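Local coordinates for uncharacterized protein ScGH5_18 (Streptomyces cattleya, PDB 7LR7) that probably hydrolyses glycosidic bonds in N-glycan breakdown as a family 5 glycoside hydrolase, and binds N-acetylglucosamine in its pocket, at residues A[14-19]-A[299-304]; A[25-30]-A[98-103]; A[221-226]-A[262-267]. All coordinates share one frame; numbering follows the deposited sequence.

Interaction 1 (A[14-19]-A[299-304]); sequences PRFGVN and WGVTWW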
loop_
_atom_site.group_PDB
_atom_site.type_symbol
_atom_site.label_atom_id
_atom_site.label_comp_id
_atom_site.label_asym_id
_atom_site.label_seq_id
_atom_site.Cartn_x
_atom_site.Cartn_y
_atom_site.Cartn_z
ATOM N N PRO A 14 -36.242 8.609 -10.029
ATOM C CA PRO A 14 -34.798 8.666 -9.756
ATOM C C PRO A 14 -34.469 9.235 -8.379
ATOM O O PRO A 14 -35.140 10.139 -7.877
ATOM C CB PRO A 14 -34.277 9.583 -10.871
ATOM C CG PRO A 14 -35.425 10.469 -11.183
ATOM C CD PRO A 14 -36.664 9.619 -11.013
ATOM N N ARG A 15 -33.415 8.701 -7.769
ATOM C CA ARG A 15 -32.895 9.202 -6.503
ATOM C C ARG A 15 -31.701 10.134 -6.736
ATOM O O ARG A 15 -31.081 10.126 -7.800
ATOM C CB ARG A 15 -32.503 8.030 -5.610
ATOM C CG ARG A 15 -33.672 7.060 -5.383
ATOM C CD ARG A 15 -33.333 6.092 -4.290
ATOM N NE ARG A 15 -32.738 6.786 -3.150
ATOM C CZ ARG A 15 -32.544 6.223 -1.962
ATOM N NH1 ARG A 15 -32.897 4.953 -1.765
ATOM N NH2 ARG A 15 -32.008 6.926 -0.974
ATOM N N PHE A 16 -31.377 10.942 -5.728
ATOM C CA PHE A 16 -30.297 11.914 -5.876
ATOM C C PHE A 16 -29.339 11.852 -4.697
ATOM O O PHE A 16 -29.759 11.964 -3.540
ATOM C CB PHE A 16 -30.856 13.327 -6.047
ATOM C CG PHE A 16 -31.747 13.462 -7.243
ATOM C CD1 PHE A 16 -31.217 13.732 -8.493
ATOM C CD2 PHE A 16 -33.112 13.269 -7.130
ATOM C CE1 PHE A 16 -32.041 13.842 -9.608
ATOM C CE2 PHE A 16 -33.942 13.376 -8.245
ATOM C CZ PHE A 16 -33.403 13.663 -9.481
ATOM N N GLY A 17 -28.045 11.716 -4.998
ATOM C CA GLY A 17 -27.050 11.644 -3.943
ATOM C C GLY A 17 -25.695 12.199 -4.334
ATOM O O GLY A 17 -25.554 12.781 -5.414
ATOM N N VAL A 18 -24.679 12.014 -3.479
ATOM C CA VAL A 18 -23.326 12.473 -3.773
ATOM C C VAL A 18 -22.312 11.418 -3.367
ATOM O O VAL A 18 -22.509 10.664 -2.412
ATOM C CB VAL A 18 -22.956 13.797 -3.064
ATOM C CG1 VAL A 18 -23.712 14.932 -3.657
ATOM C CG2 VAL A 18 -23.170 13.681 -1.553
ATOM N N ASN A 19 -21.205 11.391 -4.090
ATOM C CA ASN A 19 -20.058 10.613 -3.659
ATOM C C ASN A 19 -19.357 11.389 -2.553
ATOM O O ASN A 19 -18.957 12.535 -2.762
ATOM C CB ASN A 19 -19.132 10.343 -4.840
ATOM C CG ASN A 19 -19.745 9.390 -5.850
ATOM O OD1 ASN A 19 -19.644 8.178 -5.709
ATOM N ND2 ASN A 19 -20.400 9.936 -6.860
ATOM N N TRP A 299 -32.004 4.846 -12.152
ATOM C CA TRP A 299 -32.110 4.553 -10.725
ATOM C C TRP A 299 -31.814 5.785 -9.887
ATOM O O TRP A 299 -32.455 6.009 -8.854
ATOM C CB TRP A 299 -31.166 3.418 -10.329
ATOM C CG TRP A 299 -31.310 3.030 -8.875
ATOM C CD1 TRP A 299 -32.117 2.038 -8.358
ATOM C CD2 TRP A 299 -30.662 3.644 -7.750
ATOM N NE1 TRP A 299 -31.990 1.999 -6.990
ATOM C CE2 TRP A 299 -31.109 2.973 -6.592
ATOM C CE3 TRP A 299 -29.754 4.700 -7.610
ATOM C CZ2 TRP A 299 -30.670 3.318 -5.319
ATOM C CZ3 TRP A 299 -29.328 5.044 -6.350
ATOM C CH2 TRP A 299 -29.788 4.359 -5.219
ATOM N N GLY A 300 -30.834 6.579 -10.296
ATOM C CA GLY A 300 -30.485 7.762 -9.535
ATOM C C GLY A 300 -29.309 8.476 -10.165
ATOM O O GLY A 300 -28.637 7.949 -11.059
ATOM N N VAL A 301 -29.061 9.688 -9.666
ATOM C CA VAL A 301 -27.945 10.528 -10.086
ATOM C C VAL A 301 -27.120 10.860 -8.843
ATOM O O VAL A 301 -27.651 11.422 -7.871
ATOM C CB VAL A 301 -28.430 11.810 -10.782
ATOM C CG1 VAL A 301 -27.270 12.707 -11.110
ATOM C CG2 VAL A 301 -29.227 11.464 -12.050
ATOM N N THR A 302 -25.832 10.503 -8.872
ATOM C CA THR A 302 -24.936 10.623 -7.723
ATOM C C THR A 302 -23.714 11.446 -8.146
ATOM O O THR A 302 -22.875 10.976 -8.921
ATOM C CB THR A 302 -24.535 9.238 -7.192
ATOM O OG1 THR A 302 -25.711 8.407 -7.040
ATOM C CG2 THR A 302 -23.833 9.346 -5.854
ATOM N N TRP A 303 -23.614 12.677 -7.646
ATOM C CA TRP A 303 -22.596 13.608 -8.125
ATOM C C TRP A 303 -21.242 13.317 -7.496
ATOM O O TRP A 303 -21.153 12.950 -6.322
ATOM C CB TRP A 303 -22.986 15.050 -7.819
ATOM C CG TRP A 303 -22.278 16.038 -8.694
ATOM C CD1 TRP A 303 -21.137 16.715 -8.401
ATOM C CD2 TRP A 303 -22.660 16.445 -10.017
ATOM N NE1 TRP A 303 -20.778 17.510 -9.458
ATOM C CE2 TRP A 303 -21.695 17.363 -10.464
ATOM C CE3 TRP A 303 -23.733 16.121 -10.866
ATOM C CZ2 TRP A 303 -21.771 17.981 -11.716
ATOM C CZ3 TRP A 303 -23.800 16.722 -12.117
ATOM C CH2 TRP A 303 -22.820 17.638 -12.527
ATOM N N TRP A 304 -20.189 13.479 -8.291
ATOM C CA TRP A 304 -18.815 13.428 -7.804
ATOM C C TRP A 304 -18.296 14.857 -7.830
ATOM O O TRP A 304 -18.075 15.413 -8.909
ATOM C CB TRP A 304 -17.940 12.518 -8.663
ATOM C CG TRP A 304 -16.602 12.368 -8.051
ATOM C CD1 TRP A 304 -15.591 13.297 -8.044
ATOM C CD2 TRP A 304 -16.127 11.252 -7.294
ATOM N NE1 TRP A 304 -14.514 12.814 -7.351
ATOM C CE2 TRP A 304 -14.816 11.561 -6.877
ATOM C CE3 TRP A 304 -16.672 10.008 -6.949
ATOM C CZ2 TRP A 304 -14.050 10.686 -6.108
ATOM C CZ3 TRP A 304 -15.909 9.133 -6.171
ATOM C CH2 TRP A 304 -14.613 9.484 -5.758
#
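Trp-303 O takes two N-H groups from Asn-19: the backbone N at 2.7 Å, in a nearly straight bond (174°), and, more loosely, side-chain ND2 at 3.2 Å, which comes from above the carbonyl plane and not along a lone pair. These bonds join strands 15-19 and 299-304, the first and last of the parallel barrel typical of family 5 glycoside hydrolases. The alternating parallel pattern continues back along both strands: Trp-303 N to Gly-17 O, Gly-17 N to Val-301 O, Val-301 N to Arg-15 O (2.8 Å) and Arg-15 N to Trp-299 O (3.1 Å). The axes of the two strand segments are 25° apart.

Side chains alternate between two faces. Phe-16 and Val-18 pair with Val-301 and Trp-303 on the side covered by helices 281-292 and 334-348; there Phe-16 CD1 lies 4.1 Å from Val-301 CB. On the other face Arg-15 runs beside Trp-299, its CD 4.0 Å from ring atom CZ2 and over one ring face, offset toward the rim. The bend at chi3 (45°) carries the guanidinium onward, to salt bridges with Asp-51 and Asp-90. Asn-19 OD1 is held by Arg-54, which helps fix the amide's rotation. Thr-302 CG2 packs 3.6 Å from Asn-19 ND2, and Asn-19 CB packs against Trp-304 CE3 at 3.3 Å, the side chains crossing at about a right angle.

Interaction 2 (A[25-30]-A[98-103]); sequences GWFHHW and GHLSSF. With NAG (2-acetamido-2-deoxy-beta-D-glucopyranose), chain B.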
loop_
_atom_site.group_PDB
_atom_site.type_symbol
_atom_site.label_atom_id
_atom_site.label_comp_id
_atom_site.label_asym_id
_atom_site.label_seq_id
_atom_site.Cartn_x
_atom_site.Cartn_y
_atom_site.Cartn_z
ATOM N N GLY A 25 -8.854 15.336 5.517
ATOM C CA GLY A 25 -8.009 14.191 5.279
ATOM C C GLY A 25 -8.421 13.298 4.130
ATOM O O GLY A 25 -7.749 12.286 3.896
ATOM N N TRP A 26 -9.483 13.636 3.403
ATOM C CA TRP A 26 -9.912 12.863 2.222
ATOM C C TRP A 26 -10.179 11.414 2.664
ATOM O O TRP A 26 -10.585 11.164 3.807
ATOM C CB TRP A 26 -8.877 13.037 1.116
ATOM C CG TRP A 26 -9.220 12.517 -0.290
ATOM C CD1 TRP A 26 -10.196 12.975 -1.135
ATOM C CD2 TRP A 26 -8.528 11.474 -1.009
ATOM N NE1 TRP A 26 -10.178 12.262 -2.320
ATOM C CE2 TRP A 26 -9.153 11.351 -2.273
ATOM C CE3 TRP A 26 -7.454 10.622 -0.694
ATOM C CZ2 TRP A 26 -8.738 10.406 -3.226
ATOM C CZ3 TRP A 26 -7.026 9.699 -1.652
ATOM C CH2 TRP A 26 -7.676 9.595 -2.898
ATOM N N PHE A 27 -9.942 10.438 1.798
ATOM C CA PHE A 27 -10.195 9.056 2.183
ATOM C C PHE A 27 -9.198 8.534 3.206
ATOM O O PHE A 27 -9.439 7.471 3.789
ATOM C CB PHE A 27 -10.224 8.186 0.930
ATOM C CG PHE A 27 -11.348 8.564 0.002
ATOM C CD1 PHE A 27 -12.660 8.571 0.472
ATOM C CD2 PHE A 27 -11.099 8.972 -1.295
ATOM C CE1 PHE A 27 -13.694 8.934 -0.339
ATOM C CE2 PHE A 27 -12.134 9.342 -2.128
ATOM C CZ PHE A 27 -13.436 9.333 -1.643
ATOM N N HIS A 28 -8.117 9.272 3.457
ATOM C CA HIS A 28 -7.201 8.972 4.550
ATOM C C HIS A 28 -7.801 9.249 5.919
ATOM O O HIS A 28 -7.184 8.882 6.927
ATOM C CB HIS A 28 -5.903 9.768 4.385
ATOM C CG HIS A 28 -5.274 9.616 3.032
ATOM N ND1 HIS A 28 -4.894 8.391 2.520
ATOM C CD2 HIS A 28 -4.979 10.530 2.078
ATOM C CE1 HIS A 28 -4.375 8.562 1.317
ATOM N NE2 HIS A 28 -4.419 9.849 1.025
ATOM N N HIS A 29 -8.992 9.861 5.990
ATOM C CA HIS A 29 -9.594 10.109 7.290
ATOM C C HIS A 29 -9.832 8.826 8.092
ATOM O O HIS A 29 -10.036 8.912 9.308
ATOM C CB HIS A 29 -10.910 10.864 7.127
ATOM C CG HIS A 29 -12.061 9.979 6.754
ATOM N ND1 HIS A 29 -13.237 9.943 7.476
ATOM C CD2 HIS A 29 -12.211 9.095 5.741
ATOM C CE1 HIS A 29 -14.059 9.069 6.922
ATOM N NE2 HIS A 29 -13.459 8.537 5.873
ATOM N N TRP A 30 -9.826 7.642 7.459
ATOM C CA TRP A 30 -9.996 6.428 8.255
ATOM C C TRP A 30 -8.840 6.255 9.225
ATOM O O TRP A 30 -9.007 5.631 10.278
ATOM C CB TRP A 30 -10.120 5.176 7.370
ATOM C CG TRP A 30 -11.296 5.165 6.430
ATOM C CD1 TRP A 30 -11.257 5.335 5.076
ATOM C CD2 TRP A 30 -12.676 4.984 6.776
ATOM N NE1 TRP A 30 -12.521 5.272 4.563
ATOM C CE2 TRP A 30 -13.414 5.057 5.582
ATOM C CE3 TRP A 30 -13.356 4.777 7.983
ATOM C CZ2 TRP A 30 -14.809 4.921 5.548
ATOM C CZ3 TRP A 30 -14.755 4.650 7.956
ATOM C CH2 TRP A 30 -15.460 4.713 6.739
ATOM N N GLY A 98 -8.206 -0.199 -3.442
ATOM C CA GLY A 98 -8.384 -0.209 -4.885
ATOM C C GLY A 98 -8.099 1.172 -5.467
ATOM O O GLY A 98 -7.232 1.901 -4.977
ATOM N N HIS A 99 -8.844 1.571 -6.491
ATOM C CA HIS A 99 -8.523 2.800 -7.201
ATOM C C HIS A 99 -9.410 3.954 -6.754
ATOM O O HIS A 99 -10.646 3.831 -6.752
ATOM C CB HIS A 99 -8.658 2.627 -8.709
ATOM C CG HIS A 99 -8.124 3.797 -9.471
ATOM N ND1 HIS A 99 -6.780 3.966 -9.721
ATOM C CD2 HIS A 99 -8.742 4.888 -9.986
ATOM C CE1 HIS A 99 -6.594 5.096 -10.383
ATOM N NE2 HIS A 99 -7.766 5.677 -10.552
ATOM N N LEU A 100 -8.773 5.094 -6.454
ATOM C CA LEU A 100 -9.486 6.337 -6.151
ATOM C C LEU A 100 -8.668 7.519 -6.661
ATOM O O LEU A 100 -7.590 7.795 -6.134
ATOM C CB LEU A 100 -9.740 6.476 -4.651
ATOM C CG LEU A 100 -10.860 5.648 -4.002
ATOM C CD1 LEU A 100 -10.753 5.678 -2.470
ATOM C CD2 LEU A 100 -12.231 6.113 -4.440
ATOM N N SER A 101 -9.176 8.214 -7.686
ATOM C CA SER A 101 -8.661 9.531 -8.097
ATOM C C SER A 101 -7.173 9.494 -8.446
ATOM O O SER A 101 -6.395 10.340 -7.998
ATOM C CB SER A 101 -8.912 10.580 -7.009
ATOM O OG SER A 101 -10.271 10.675 -6.666
ATOM N N SER A 102 -6.791 8.518 -9.268
ATOM C CA SER A 102 -5.468 8.244 -9.828
ATOM C C SER A 102 -4.588 7.415 -8.884
ATOM O O SER A 102 -3.515 6.984 -9.300
ATOM C CB SER A 102 -4.687 9.514 -10.232
ATOM O OG SER A 102 -3.993 10.054 -9.115
ATOM N N PHE A 103 -4.983 7.187 -7.638
ATOM C CA PHE A 103 -4.161 6.401 -6.721
ATOM C C PHE A 103 -4.674 4.963 -6.629
ATOM O O PHE A 103 -5.880 4.733 -6.538
ATOM C CB PHE A 103 -4.153 7.020 -5.327
ATOM C CG PHE A 103 -3.535 8.399 -5.264
ATOM C CD1 PHE A 103 -4.322 9.530 -5.384
ATOM C CD2 PHE A 103 -2.174 8.550 -5.062
ATOM C CE1 PHE A 103 -3.751 10.808 -5.309
ATOM C CE2 PHE A 103 -1.594 9.818 -4.980
ATOM C CZ PHE A 103 -2.392 10.948 -5.106
HETATM C C1 NAG B . -9.971 7.265 -15.536
HETATM C C2 NAG B . -9.030 7.551 -14.357
HETATM C C3 NAG B . -9.692 7.201 -13.016
HETATM C C4 NAG B . -11.110 7.756 -12.928
HETATM C C5 NAG B . -11.886 7.373 -14.178
HETATM C C6 NAG B . -13.286 7.928 -14.218
HETATM C C7 NAG B . -6.583 7.318 -14.296
HETATM C C8 NAG B . -5.432 6.419 -14.565
HETATM N N2 NAG B . -7.793 6.804 -14.529
HETATM O O1 NAG B . -9.399 7.748 -16.709
HETATM O O3 NAG B . -8.905 7.736 -11.955
HETATM O O4 NAG B . -11.778 7.240 -11.782
HETATM O O5 NAG B . -11.205 7.895 -15.323
HETATM O O6 NAG B . -13.958 7.503 -15.397
HETATM O O7 NAG B . -6.431 8.467 -13.898
HETATM O O HOH W 1 -11.341 12.697 -4.955
#
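Leu-100 CD1 presses against the Phe-27 ring, 3.5 Å from CD2, with the two side chains crossing at about a right angle. This is the tight part of the contact between the loop after the first barrel strand and the short hairpin 99-104, whose type I' turn runs from Leu-100 to Phe-103. Trp-26 widens the apolar patch: CG stands anti to the backbone N (chi1 -170°), which sends the indole across to the turn. There its CH2 corner lies 4.1 Å from Leu-100 CB and 4.2 Å from Phe-103 CD1, while Leu-100 O sits at the ring edge.

The looser side is polar and joined through water: one molecule lies in the indole plane, accepts from Trp-26 NE1 at 2.9 Å, and also bonds Ser-101 OG at 2.9 Å. Within the turn, Ser-102 OG is hydrogen-bonded to His-114 of the second subunit, on whose ring Phe-103 stacks.

His-99 NE2 meets NAG O3 at 2.7 Å in the imidazole plane, and ND1 is bonded to Asp-104. An alanine here removes both ring nitrogens and would probably leave the sugar hydroxyl and the Asp-104 carboxylate each without this mate. The chemistry thus implies a hairpin seated by apolar contacts, whose first strand turns the polar edge of His-99 to the sugar.

Interaction 3 (A[221-226]-A[262-267]); sequences TAVHSW and RPVWLQ. With NAG (2-acetamido-2-deoxy-beta-D-glucopyranose), chain B.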
loop_
_atom_site.group_PDB
_atom_site.type_symbol
_atom_site.label_atom_id
_atom_site.label_comp_id
_atom_site.label_asym_id
_atom_site.label_seq_id
_atom_site.Cartn_x
_atom_site.Cartn_y
_atom_site.Cartn_z
ATOM N N THR A 221 -27.292 -1.596 -13.469
ATOM C CA THR A 221 -26.120 -1.178 -14.218
ATOM C C THR A 221 -25.627 0.140 -13.657
ATOM O O THR A 221 -26.407 1.086 -13.512
ATOM C CB THR A 221 -26.440 -1.022 -15.700
ATOM O OG1 THR A 221 -27.154 -2.183 -16.151
ATOM C CG2 THR A 221 -25.129 -0.855 -16.492
ATOM N N ALA A 222 -24.336 0.207 -13.348
ATOM C CA ALA A 222 -23.708 1.436 -12.869
ATOM C C ALA A 222 -22.837 2.032 -13.965
ATOM O O ALA A 222 -22.042 1.317 -14.583
ATOM C CB ALA A 222 -22.860 1.166 -11.623
ATOM N N VAL A 223 -22.977 3.338 -14.199
ATOM C CA VAL A 223 -22.168 4.041 -15.186
ATOM C C VAL A 223 -21.532 5.265 -14.531
ATOM O O VAL A 223 -22.144 5.913 -13.674
ATOM C CB VAL A 223 -22.994 4.438 -16.430
ATOM C CG1 VAL A 223 -23.549 3.185 -17.124
ATOM C CG2 VAL A 223 -24.105 5.378 -16.064
ATOM N N HIS A 224 -20.291 5.570 -14.928
ATOM C CA HIS A 224 -19.554 6.741 -14.459
ATOM C C HIS A 224 -19.276 7.628 -15.669
ATOM O O HIS A 224 -18.527 7.236 -16.569
ATOM C CB HIS A 224 -18.244 6.344 -13.772
ATOM C CG HIS A 224 -18.418 5.562 -12.498
ATOM N ND1 HIS A 224 -17.351 5.173 -11.718
ATOM C CD2 HIS A 224 -19.527 5.094 -11.871
ATOM C CE1 HIS A 224 -17.791 4.501 -10.666
ATOM N NE2 HIS A 224 -19.107 4.440 -10.734
ATOM N N SER A 225 -19.855 8.826 -15.689
ATOM C CA SER A 225 -19.824 9.683 -16.871
ATOM C C SER A 225 -18.825 10.819 -16.672
ATOM O O SER A 225 -19.053 11.708 -15.844
ATOM C CB SER A 225 -21.216 10.243 -17.159
ATOM O OG SER A 225 -21.178 11.002 -18.341
ATOM N N TRP A 226 -17.743 10.811 -17.462
ATOM C CA TRP A 226 -16.632 11.754 -17.308
ATOM C C TRP A 226 -16.235 12.344 -18.657
ATOM O O TRP A 226 -15.589 11.668 -19.464
ATOM C CB TRP A 226 -15.443 11.059 -16.639
ATOM C CG TRP A 226 -15.729 10.849 -15.204
ATOM C CD1 TRP A 226 -16.020 9.666 -14.583
ATOM C CD2 TRP A 226 -15.826 11.866 -14.205
ATOM N NE1 TRP A 226 -16.237 9.883 -13.240
ATOM C CE2 TRP A 226 -16.135 11.226 -12.985
ATOM C CE3 TRP A 226 -15.666 13.256 -14.218
ATOM C CZ2 TRP A 226 -16.293 11.929 -11.795
ATOM C CZ3 TRP A 226 -15.836 13.952 -13.040
ATOM C CH2 TRP A 226 -16.142 13.288 -11.843
ATOM N N ARG A 262 -34.456 -3.009 -16.525
ATOM C CA ARG A 262 -33.319 -2.976 -15.617
ATOM C C ARG A 262 -32.894 -1.527 -15.430
ATOM O O ARG A 262 -32.613 -0.840 -16.422
ATOM C CB ARG A 262 -32.143 -3.793 -16.136
ATOM C CG ARG A 262 -30.829 -3.585 -15.337
ATOM C CD ARG A 262 -29.715 -4.406 -15.949
ATOM N NE ARG A 262 -28.441 -4.354 -15.226
ATOM C CZ ARG A 262 -28.044 -5.244 -14.315
ATOM N NH1 ARG A 262 -28.855 -6.235 -13.963
ATOM N NH2 ARG A 262 -26.840 -5.122 -13.730
ATOM N N PRO A 263 -32.858 -1.020 -14.209
ATOM C CA PRO A 263 -32.517 0.388 -14.017
ATOM C C PRO A 263 -31.051 0.638 -14.329
ATOM O O PRO A 263 -30.217 -0.271 -14.343
ATOM C CB PRO A 263 -32.822 0.631 -12.535
ATOM C CG PRO A 263 -33.688 -0.503 -12.115
ATOM C CD PRO A 263 -33.273 -1.663 -12.953
ATOM N N VAL A 264 -30.733 1.897 -14.577
ATOM C CA VAL A 264 -29.348 2.308 -14.743
ATOM C C VAL A 264 -29.049 3.370 -13.699
ATOM O O VAL A 264 -29.822 4.318 -13.535
ATOM C CB VAL A 264 -29.064 2.829 -16.162
ATOM C CG1 VAL A 264 -27.577 3.164 -16.305
ATOM C CG2 VAL A 264 -29.505 1.798 -17.211
ATOM N N TRP A 265 -27.938 3.210 -12.995
ATOM C CA TRP A 265 -27.521 4.159 -11.971
ATOM C C TRP A 265 -26.386 5.021 -12.527
ATOM O O TRP A 265 -25.318 4.501 -12.867
ATOM C CB TRP A 265 -27.089 3.407 -10.708
ATOM C CG TRP A 265 -26.764 4.301 -9.516
ATOM C CD1 TRP A 265 -26.782 5.693 -9.472
ATOM C CD2 TRP A 265 -26.354 3.870 -8.209
ATOM N NE1 TRP A 265 -26.418 6.126 -8.212
ATOM C CE2 TRP A 265 -26.153 5.033 -7.422
ATOM C CE3 TRP A 265 -26.140 2.613 -7.625
ATOM C CZ2 TRP A 265 -25.757 4.967 -6.087
ATOM C CZ3 TRP A 265 -25.745 2.554 -6.296
ATOM C CH2 TRP A 265 -25.555 3.721 -5.545
ATOM N N LEU A 266 -26.625 6.330 -12.649
ATOM C CA LEU A 266 -25.545 7.274 -12.967
ATOM C C LEU A 266 -24.788 7.521 -11.666
ATOM O O LEU A 266 -24.995 8.507 -10.954
ATOM C CB LEU A 266 -26.090 8.564 -13.577
ATOM C CG LEU A 266 -25.020 9.594 -13.964
ATOM C CD1 LEU A 266 -23.997 8.979 -14.892
ATOM C CD2 LEU A 266 -25.628 10.888 -14.602
ATOM N N GLN A 267 -23.905 6.577 -11.340
ATOM C CA GLN A 267 -23.276 6.577 -10.028
ATOM C C GLN A 267 -22.191 7.645 -9.896
ATOM O O GLN A 267 -21.903 8.080 -8.779
ATOM C CB GLN A 267 -22.678 5.198 -9.736
ATOM C CG GLN A 267 -22.478 4.883 -8.264
ATOM C CD GLN A 267 -21.845 3.526 -8.082
ATOM O OE1 GLN A 267 -20.892 3.199 -8.776
ATOM N NE2 GLN A 267 -22.382 2.719 -7.165
HETATM C C1 NAG B . -9.971 7.265 -15.536
HETATM C C2 NAG B . -9.030 7.551 -14.357
HETATM C C3 NAG B . -9.692 7.201 -13.016
HETATM C C4 NAG B . -11.110 7.756 -12.928
HETATM C C5 NAG B . -11.886 7.373 -14.178
HETATM C C6 NAG B . -13.286 7.928 -14.218
HETATM C C7 NAG B . -6.583 7.318 -14.296
HETATM C C8 NAG B . -5.432 6.419 -14.565
HETATM N N2 NAG B . -7.793 6.804 -14.529
HETATM O O1 NAG B . -9.399 7.748 -16.709
HETATM O O3 NAG B . -8.905 7.736 -11.955
HETATM O O4 NAG B . -11.778 7.240 -11.782
HETATM O O5 NAG B . -11.205 7.895 -15.323
HETATM O O6 NAG B . -13.958 7.503 -15.397
HETATM O O7 NAG B . -6.431 8.467 -13.898
#
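Thr-221 O accepts from Trp-265 N at 2.7 Å in an almost straight line (179°), with Val-264 CA adding a C-H contact to the same oxygen. The threonine's OG1 receives Arg-262 NE, also at 2.7 Å, lying in the guanidinium plane at its edge; the extended arginine chain crosses the threonine at about a right angle, and NH2 goes on to Gly-218 O. The parallel pairing continues with Val-223 N to Trp-265 O at 2.9 Å. It then weakens: Gln-267 N to Val-223 O is weak and bent, and the same N makes a second weak bond to Trp-265 O across the inverse gamma turn centred on Leu-266.

Where the backbone pairing loosens, side chains take over. His-224 NE2 donates to Gln-267 OE1 at 2.9 Å, straight (178°), in the imidazole plane and on a lone pair of the amide oxygen. With chi1 at -65°, CG lies beside the backbone N and the ring comes alongside the glutamine. ND1 is bonded to Glu-153, which itself holds the NAG, and Gln-267 NE2 is bonded to Thr-149 OG1, so ring and amide are each fixed at both ends. His-224 is thus a second-shell residue behind the sugar-binding Glu-153, and Gln-267 steadies it from one step further back.

On the face toward helix 240-254, Val-223 CG2 packs 3.8 Å from Leu-266 CD1, which also reaches Ser-225 CB at 3.8 Å. Past the strand, Trp-226 CD1 approaches NAG O6 at 3.1 Å, and its NE1 is tied to Glu-268. Strands 221-225 and 264-269, parallel neighbours linked through helices 231-235 and 240-254, make a beta-alpha-beta crossover, the sixth and seventh strands of a (beta/alpha)8 barrel whose C-terminal strand ends line the sugar pocket.

Interactions 1 and 3 lie in one parallel sheet, their centres about 10 Å apart, because strands 298-304 and 264-269 are neighbours. Thr-302 OG1 and Trp-265 NE1, 2.7 Å apart, form a probable hydrogen bond between them, and Asn-19 ND2 reaches Gln-267 O. Interaction 2 lies farther off, about 20 Å from interaction 1 between centres, yet the Trp-304 ring bridges the gap, its CZ2 3.8 Å from Ser-101 OG. Interactions 2 and 3 do not touch, their nearest atoms being about 8 Å apart, but both border the NAG, one from the hairpin and one from the end of the sixth strand. Trp-304 of interaction 1 comes within about 7 Å of the sugar, side chain to ligand.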